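Local coordinates for protein methyltransferase (Pyrococcus horikoshii, PDB 1IXK) that probably methylates cytosine at carbon 5 in tRNA, with S-adenosyl-L-methionine as the methyl donor, at residues K18-A21 against D22-Q26; G29-A32 against I33-A36; R48-T51 against L52-S55; T133-L136 against A137-R141. One frame throughout, in Å; residues are numbered along the deposited sequence.

Contact 1 (K18-A21 against D22-Q26); sequences KLFA and DRYFQ
Tyr24 N reaches back one turn to Phe20 O at 2.9 Å, a nearly straight bond (170° at the hydrogen) and one of four successive backbone bonds, each from a residue to the one four before it, that build this part of helix 18-28. The same carbonyl oxygen also lies above one face of the Tyr24 ring, displaced toward the rim, with Tyr24 CG 3.3 Å from Phe20 O. The tyrosine ring takes this place because its CG stands beside the backbone N and anti to the carbonyl carbon (chi1 -65°). It then runs alongside the Phe20 side chain in the same direction, and Phe20 CD1 comes to 4.0 Å from Tyr24 OH. On the neighbouring flank, Arg23 lays its methylene chain next to Leu19, Arg23 CD being 4.1 Å from Leu19 CG, before a bend at chi3 (59°) sets the course of the guanidinium. Arg23 NH2 forms salt bridges with Glu250 and Glu252, while Tyr24 OH is hydrogen-bonded to Glu250; Ile218 of helix 215-235 packs on both Phe20 and Arg23. Ala21, whose small methyl suits a helix-helix interface, meets Leu8 and Leu11 of helix 5-13. Nearer the solvent, Lys18 CG passes Asp22 OD2 at 3.5 Å, yet Lys18 NZ remains 5.2 Å from that oxygen, so any attraction is likely to be long-range and weak. Arg23 NE is buried with no partner, so the two glutamates at NH2 probably do much to pay for burying the charge, tying this helix to the loop after strand 240-246, near the predicted nucleophile Cys247.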
# COMPACT_ATOMS: atom_id res chain seq x y z
N LYS A 18 7.33 -11.91 -24.06
CA LYS A 18 7.70 -13.29 -23.75
C LYS A 18 8.55 -13.34 -22.49
O LYS A 18 8.50 -14.31 -21.73
CB LYS A 18 8.46 -13.93 -24.92
CG LYS A 18 8.81 -15.38 -24.65
CD LYS A 18 9.32 -16.09 -25.89
CE LYS A 18 9.50 -17.58 -25.60
NZ LYS A 18 9.81 -18.36 -26.83
N LEU A 19 9.35 -12.30 -22.27
CA LEU A 19 10.21 -12.24 -21.09
C LEU A 19 9.39 -12.26 -19.80
O LEU A 19 9.63 -13.08 -18.92
CB LEU A 19 11.07 -10.97 -21.12
CG LEU A 19 11.93 -10.69 -19.88
CD1 LEU A 19 12.84 -11.89 -19.59
CD2 LEU A 19 12.75 -9.43 -20.11
N PHE A 20 8.41 -11.36 -19.71
CA PHE A 20 7.57 -11.29 -18.52
C PHE A 20 6.71 -12.54 -18.38
O PHE A 20 6.46 -13.00 -17.27
CB PHE A 20 6.67 -10.05 -18.56
CG PHE A 20 7.37 -8.77 -18.18
CD1 PHE A 20 6.65 -7.69 -17.69
CD2 PHE A 20 8.75 -8.65 -18.31
CE1 PHE A 20 7.28 -6.50 -17.34
CE2 PHE A 20 9.40 -7.46 -17.97
CZ PHE A 20 8.66 -6.38 -17.49
N ALA A 21 6.28 -13.10 -19.50
CA ALA A 21 5.47 -14.31 -19.46
C ALA A 21 6.32 -15.44 -18.87
O ALA A 21 5.84 -16.21 -18.03
CB ALA A 21 5.00 -14.69 -20.86
N ASP A 22 7.57 -15.55 -19.31
CA ASP A 22 8.46 -16.58 -18.81
C ASP A 22 8.77 -16.34 -17.34
O ASP A 22 8.85 -17.28 -16.55
CB ASP A 22 9.77 -16.63 -19.62
CG ASP A 22 9.59 -17.26 -21.00
OD1 ASP A 22 8.70 -18.13 -21.15
OD2 ASP A 22 10.34 -16.89 -21.92
N ARG A 23 8.95 -15.08 -16.96
CA ARG A 23 9.23 -14.74 -15.57
C ARG A 23 8.06 -15.14 -14.67
O ARG A 23 8.26 -15.80 -13.65
CB ARG A 23 9.50 -13.23 -15.44
CG ARG A 23 10.94 -12.82 -15.75
CD ARG A 23 11.07 -11.31 -15.94
NE ARG A 23 10.65 -10.52 -14.77
CZ ARG A 23 11.42 -10.24 -13.72
NH1 ARG A 23 12.67 -10.69 -13.67
NH2 ARG A 23 10.94 -9.51 -12.72
N TYR A 24 6.85 -14.75 -15.04
CA TYR A 24 5.69 -15.09 -14.22
C TYR A 24 5.48 -16.59 -14.10
O TYR A 24 5.11 -17.07 -13.04
CB TYR A 24 4.43 -14.40 -14.75
CG TYR A 24 4.50 -12.89 -14.64
CD1 TYR A 24 5.29 -12.27 -13.66
CD2 TYR A 24 3.79 -12.07 -15.52
CE1 TYR A 24 5.37 -10.89 -13.56
CE2 TYR A 24 3.86 -10.67 -15.42
CZ TYR A 24 4.66 -10.10 -14.44
OH TYR A 24 4.74 -8.72 -14.33
N PHE A 25 5.73 -17.33 -15.17
CA PHE A 25 5.56 -18.78 -15.11
C PHE A 25 6.64 -19.39 -14.20
O PHE A 25 6.38 -20.37 -13.50
CB PHE A 25 5.63 -19.40 -16.51
CG PHE A 25 5.47 -20.89 -16.52
CD1 PHE A 25 6.58 -21.73 -16.44
CD2 PHE A 25 4.20 -21.46 -16.58
CE1 PHE A 25 6.42 -23.12 -16.41
CE2 PHE A 25 4.04 -22.85 -16.55
CZ PHE A 25 5.15 -23.68 -16.46
N GLN A 26 7.83 -18.82 -14.21
CA GLN A 26 8.91 -19.32 -13.35
C GLN A 26 8.63 -19.04 -11.88
O GLN A 26 9.08 -19.77 -11.00
CB GLN A 26 10.24 -18.67 -13.73
CG GLN A 26 10.67 -18.94 -15.16
CD GLN A 26 12.01 -18.33 -15.48
OE1 GLN A 26 12.23 -17.14 -15.24
NE2 GLN A 26 12.91 -19.13 -16.03

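Contact 2 (G29-A32 against I33-A36); sequences GERA and IRIA
Arg34 folds its guanidinium back over Arg31 in helix 31-38, close behind Gly29, whose positive phi breaks the chain away from helix 18-28. The two arginine side chains cross at about a right angle, but their guanidinium planes are almost parallel, 8° apart. They do not stack on one another: one face of the Arg34 group lies over the backbone end of Arg31, with Arg34 NH2 3.6 Å from Arg31 CB, whereas Arg31 NE and Arg34 NH2 stay 5.3 Å apart, which probably limits the repulsion between them. Arg31 runs fully extended, its CG anti to the backbone N (chi1 -177°), and so carries its charge to Glu276 and Asp300, both salt-bridged to it, and to the ring of Tyr298 in a cation-pi contact. Along the way Ile35 slants across its stem, Ile35 CD1 lying 3.9 Å from Arg31 CG and 3.8 Å from Arg31 NE. Cut back to an alanine, position Arg31 would probably leave Glu276 and Asp300 without this cation and remove the arginine stem that lies across Ile35 CD1. Ala32, small enough for a close helix pair, packs on Tyr24 of helix 18-28, and Ile33 adds its branched side chain to Met7 of helix 5-13. Beneath these side chains, Ile35 N is bonded to Arg31 O at 3.0 Å, the nitrogen nearly in line with the carbonyl, at a C=O...N angle of 170°.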
# COMPACT_ATOMS: atom_id res chain seq x y z
N GLY A 29 4.29 -20.73 -11.91
CA GLY A 29 3.85 -21.86 -12.70
C GLY A 29 2.52 -21.60 -13.37
O GLY A 29 2.25 -20.48 -13.80
N GLU A 30 1.67 -22.62 -13.45
CA GLU A 30 0.36 -22.48 -14.08
C GLU A 30 -0.53 -21.40 -13.46
O GLU A 30 -1.41 -20.86 -14.13
CB GLU A 30 -0.40 -23.82 -14.08
CG GLU A 30 -0.53 -24.48 -12.71
CD GLU A 30 0.67 -25.34 -12.34
OE1 GLU A 30 1.79 -24.79 -12.23
OE2 GLU A 30 0.49 -26.56 -12.16
N ARG A 31 -0.29 -21.07 -12.20
CA ARG A 31 -1.07 -20.03 -11.54
C ARG A 31 -0.83 -18.68 -12.22
O ARG A 31 -1.64 -17.76 -12.11
CB ARG A 31 -0.70 -19.94 -10.05
CG ARG A 31 -1.52 -18.91 -9.27
CD ARG A 31 -1.03 -18.75 -7.85
NE ARG A 31 -1.81 -17.76 -7.12
CZ ARG A 31 -1.61 -17.42 -5.85
NH1 ARG A 31 -0.64 -18.00 -5.15
NH2 ARG A 31 -2.39 -16.51 -5.27
N ALA A 32 0.29 -18.58 -12.93
CA ALA A 32 0.64 -17.35 -13.63
C ALA A 32 -0.52 -16.83 -14.47
O ALA A 32 -0.85 -15.65 -14.43
CB ALA A 32 1.87 -17.58 -14.51
N ILE A 33 -1.16 -17.72 -15.24
CA ILE A 33 -2.27 -17.32 -16.08
C ILE A 33 -3.46 -16.83 -15.25
O ILE A 33 -4.12 -15.86 -15.62
CB ILE A 33 -2.73 -18.50 -16.99
CG1 ILE A 33 -3.90 -18.06 -17.87
CG2 ILE A 33 -3.13 -19.69 -16.15
CD1 ILE A 33 -3.56 -16.95 -18.84
N ARG A 34 -3.74 -17.51 -14.14
CA ARG A 34 -4.85 -17.13 -13.28
C ARG A 34 -4.65 -15.75 -12.66
O ARG A 34 -5.61 -14.99 -12.47
CB ARG A 34 -5.06 -18.19 -12.19
CG ARG A 34 -5.35 -19.58 -12.75
CD ARG A 34 -6.08 -20.48 -11.76
NE ARG A 34 -5.24 -20.92 -10.65
CZ ARG A 34 -4.23 -21.77 -10.76
NH1 ARG A 34 -3.91 -22.29 -11.94
NH2 ARG A 34 -3.53 -22.12 -9.68
N ILE A 35 -3.41 -15.41 -12.33
CA ILE A 35 -3.10 -14.11 -11.75
C ILE A 35 -3.24 -13.03 -12.82
O ILE A 35 -3.87 -11.99 -12.58
CB ILE A 35 -1.66 -14.09 -11.19
CG1 ILE A 35 -1.58 -14.97 -9.94
CG2 ILE A 35 -1.22 -12.65 -10.89
CD1 ILE A 35 -0.16 -15.29 -9.50
N ALA A 36 -2.67 -13.28 -13.99
CA ALA A 36 -2.72 -12.33 -15.09
C ALA A 36 -4.15 -12.01 -15.52
O ALA A 36 -4.51 -10.84 -15.68
CB ALA A 36 -1.93 -12.87 -16.28

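Contact 3 (R48-T51 against L52-S55); sequences RVNT and LKIS
Asn50 grips the turn after strand 46-49 with both of its oxygens. Backbone Asn50 O accepts two bonds, from Lys53 N at 3.0 Å and from Ile54 N at 3.1 Å; the Ile54 donor lies in the carbonyl plane, while the Lys53 donor stands well above it. Asn50 OD1 takes a third, from Leu52 N at 3.0 Å, which closes an Asx turn on top of the beta turn 50-53. Here too the donor comes from above the amide plane, 61° out of it and off the lone pairs. Asn50 CG is anti to the backbone N (chi1 176°), which turns the amide across the next residues. This brings Asn50 ND2 to 3.7 Å from Lys53 CG, and ND2 in turn donates to the carbonyls of Leu166 and Gly98. A valine at Asn50 would probably leave Leu52 N without this acceptor and the Leu166 and Gly98 carbonyls without this donor, freeing the turn to shift. Lys53 spans outward to give NZ to the backbone oxygens of Arg165 and Thr97. Farther round, Thr51 CA makes a very straight CA-H...O contact with Ile54 O at 3.2 Å, and Val49 CG1 meets Ile54 CG2 at 4.0 Å, both side chains resting on Leu59 of helix 56-65. Ser55, a good N-cap residue because its hydroxyl can replace a missing carbonyl, bonds through OG to Asp58 N. The turn itself is held by amides and carbonyls, the lysine ammonium adding bonds to outside carbonyls, while the asparagine couples it to the end of helix 153-166 and to the loop at Gly98.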
# COMPACT_ATOMS: atom_id res chain seq x y z
N ARG A 48 -13.43 3.42 3.56
CA ARG A 48 -12.90 3.37 4.91
C ARG A 48 -13.70 4.33 5.77
O ARG A 48 -13.93 5.47 5.39
CB ARG A 48 -11.44 3.80 4.89
CG ARG A 48 -10.78 3.94 6.25
CD ARG A 48 -9.45 4.67 6.10
NE ARG A 48 -9.58 6.12 6.24
CZ ARG A 48 -8.93 7.01 5.51
NH1 ARG A 48 -9.10 8.30 5.73
NH2 ARG A 48 -8.12 6.62 4.53
N VAL A 49 -14.14 3.87 6.93
CA VAL A 49 -14.90 4.73 7.84
C VAL A 49 -13.93 5.70 8.50
O VAL A 49 -12.89 5.28 9.02
CB VAL A 49 -15.59 3.92 8.95
CG1 VAL A 49 -16.29 4.86 9.92
CG2 VAL A 49 -16.57 2.92 8.34
N ASN A 50 -14.25 6.99 8.49
CA ASN A 50 -13.40 7.98 9.13
C ASN A 50 -13.80 8.06 10.59
O ASN A 50 -14.74 8.78 10.96
CB ASN A 50 -13.54 9.34 8.45
CG ASN A 50 -12.74 10.42 9.16
OD1 ASN A 50 -11.84 10.13 9.95
ND2 ASN A 50 -13.06 11.68 8.87
N THR A 51 -13.09 7.32 11.43
CA THR A 51 -13.39 7.28 12.85
C THR A 51 -13.09 8.59 13.58
O THR A 51 -13.35 8.71 14.78
CB THR A 51 -12.66 6.12 13.53
OG1 THR A 51 -11.24 6.25 13.33
CG2 THR A 51 -13.14 4.80 12.93
N LEU A 52 -12.55 9.57 12.86
CA LEU A 52 -12.28 10.86 13.46
C LEU A 52 -13.63 11.58 13.57
O LEU A 52 -13.78 12.49 14.38
CB LEU A 52 -11.35 11.70 12.59
CG LEU A 52 -9.84 11.41 12.63
CD1 LEU A 52 -9.13 12.37 11.70
CD2 LEU A 52 -9.32 11.56 14.05
N LYS A 53 -14.59 11.14 12.76
CA LYS A 53 -15.92 11.75 12.75
C LYS A 53 -17.09 10.85 13.12
O LYS A 53 -18.16 11.34 13.46
CB LYS A 53 -16.19 12.38 11.39
CG LYS A 53 -15.34 13.59 11.07
CD LYS A 53 -15.86 14.31 9.84
CE LYS A 53 -15.21 15.66 9.68
NZ LYS A 53 -15.88 16.45 8.61
N ILE A 54 -16.90 9.53 13.05
CA ILE A 54 -17.98 8.61 13.37
C ILE A 54 -17.49 7.18 13.59
O ILE A 54 -16.51 6.76 12.98
CB ILE A 54 -19.04 8.61 12.24
CG1 ILE A 54 -20.23 7.74 12.63
CG2 ILE A 54 -18.41 8.11 10.94
CD1 ILE A 54 -21.35 7.74 11.61
N SER A 55 -18.17 6.45 14.47
CA SER A 55 -17.78 5.08 14.76
C SER A 55 -18.13 4.19 13.57
O SER A 55 -18.96 4.55 12.74
CB SER A 55 -18.51 4.55 16.00
OG SER A 55 -19.88 4.32 15.74

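Contact 4 (T133-L136 against A137-R141); sequences TSYL and AQLMR
Residues 137-140 bond back to 133-136 in regular alpha-helical steps, from Ala137 N to Thr133 O (3.1 Å) through to Met140 N and Leu136 O (3.0 Å), before Arg141 turns to positive phi and closes helix 131-139 with a Schellman motif. Tyr135 carries the side-chain packing. With chi1 at -156° the ring is carried away from the backbone N and inclined over the next turn, where Tyr135 CD2 touches Leu139 CD1 at 3.8 Å. Gln138 slants past the same ring, its amide plane 59° from that of the tyrosine and its NE2 4.0 Å from Tyr135 CE2. That nitrogen donates to Val49 O, OE1 accepts from Arg48 NE, and Tyr135 OH bonds to Glu78, so these polar ends all serve the N-terminal part of the chain. A water sits 3.0 Å from Ser134 O and 3.1 Å from Gln138 OE1. On the flank facing strand 145-149, Leu136 CB lies 4.4 Å from SE of Met140, present as selenomethionine, and both side chains press on Ile146. Thr133, bonded through OG1 to Asp124, adjoins the predicted S-adenosyl-L-methionine loop. The helix belongs to the beta-alpha-beta unit of a Rossmann-like methyltransferase, and its chemistry is divided accordingly: apolar groups seal it to the sheet, while an amide and a phenol, both buried, are satisfied by partners on strand 46-49 and at Glu78.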
# COMPACT_ATOMS: atom_id res chain seq x y z
N THR A 133 -2.37 8.73 4.14
CA THR A 133 -1.96 9.73 5.11
C THR A 133 -3.10 10.02 6.08
O THR A 133 -2.88 10.13 7.29
CB THR A 133 -1.54 11.04 4.42
OG1 THR A 133 -0.64 10.74 3.35
CG2 THR A 133 -0.85 11.96 5.43
N SER A 134 -4.32 10.14 5.56
CA SER A 134 -5.48 10.41 6.42
C SER A 134 -5.83 9.18 7.27
O SER A 134 -6.39 9.30 8.36
CB SER A 134 -6.68 10.86 5.58
OG SER A 134 -6.98 9.95 4.54
N TYR A 135 -5.48 7.99 6.78
CA TYR A 135 -5.75 6.78 7.56
C TYR A 135 -4.83 6.83 8.78
O TYR A 135 -5.26 6.56 9.91
CB TYR A 135 -5.48 5.52 6.73
CG TYR A 135 -6.24 4.29 7.19
CD1 TYR A 135 -6.47 3.22 6.32
CD2 TYR A 135 -6.76 4.20 8.49
CE1 TYR A 135 -7.21 2.10 6.72
CE2 TYR A 135 -7.50 3.07 8.90
CZ TYR A 135 -7.72 2.03 8.01
OH TYR A 135 -8.45 0.92 8.39
N LEU A 136 -3.56 7.19 8.56
CA LEU A 136 -2.60 7.30 9.66
C LEU A 136 -3.14 8.28 10.69
O LEU A 136 -3.06 8.05 11.90
CB LEU A 136 -1.24 7.80 9.17
CG LEU A 136 -0.46 6.95 8.17
CD1 LEU A 136 0.76 7.73 7.68
CD2 LEU A 136 -0.04 5.62 8.80
N ALA A 137 -3.70 9.39 10.21
CA ALA A 137 -4.25 10.42 11.08
C ALA A 137 -5.37 9.92 11.99
O ALA A 137 -5.38 10.24 13.18
CB ALA A 137 -4.74 11.61 10.26
N GLN A 138 -6.31 9.15 11.46
CA GLN A 138 -7.40 8.67 12.31
C GLN A 138 -6.91 7.59 13.28
O GLN A 138 -7.40 7.49 14.40
CB GLN A 138 -8.60 8.20 11.47
CG GLN A 138 -8.41 6.94 10.64
CD GLN A 138 -9.66 6.61 9.82
OE1 GLN A 138 -10.00 7.33 8.88
NE2 GLN A 138 -10.34 5.53 10.18
N LEU A 139 -5.92 6.82 12.86
CA LEU A 139 -5.38 5.78 13.73
C LEU A 139 -4.65 6.46 14.90
O LEU A 139 -4.59 5.92 16.00
CB LEU A 139 -4.42 4.87 12.95
CG LEU A 139 -5.08 3.92 11.94
CD1 LEU A 139 -4.02 3.30 11.03
CD2 LEU A 139 -5.84 2.83 12.69
N MSE A 140 -4.12 7.65 14.64
CA MSE A 140 -3.42 8.42 15.66
C MSE A 140 -4.39 9.31 16.44
O MSE A 140 -3.99 10.04 17.35
CB MSE A 140 -2.32 9.28 15.01
CG MSE A 140 -1.23 8.45 14.30
SE MSE A 140 -0.14 9.40 13.17
CE MSE A 140 0.88 10.20 14.32
N ARG A 141 -5.67 9.25 16.07
CA ARG A 141 -6.71 10.04 16.73
C ARG A 141 -6.37 11.53 16.82
O ARG A 141 -6.55 12.16 17.86
CB ARG A 141 -6.98 9.46 18.12
CG ARG A 141 -7.41 8.00 18.06
CD ARG A 141 -7.70 7.42 19.42
NE ARG A 141 -8.12 6.02 19.31
CZ ARG A 141 -8.53 5.28 20.33
NH1 ARG A 141 -8.58 5.79 21.55
NH2 ARG A 141 -8.90 4.02 20.13
O HOH W 1 -9.18 10.28 8.16

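How the contacts relate
The four contacts form two pairs on opposite sides of the chain's centre. Contacts 1 and 2 lie on successive helices, 18-28 and 31-38, and touch through Tyr24 and Phe25 against Ala32 and Glu30; both are partly buried, and each uses an arginine to reach acidic residues beyond its own segments. Contacts 3 and 4, centres about 10 Å apart, join a turn of the N-terminal region to a helix of the methyltransferase fold. Contact 4 is the most buried, mixing apolar packing with enclosed polar groups, whereas contact 3, the one without a helix, depends on amide and carbonyl bonds. About 43 Å separates the centres of contacts 1 and 3, although both belong to the same family region.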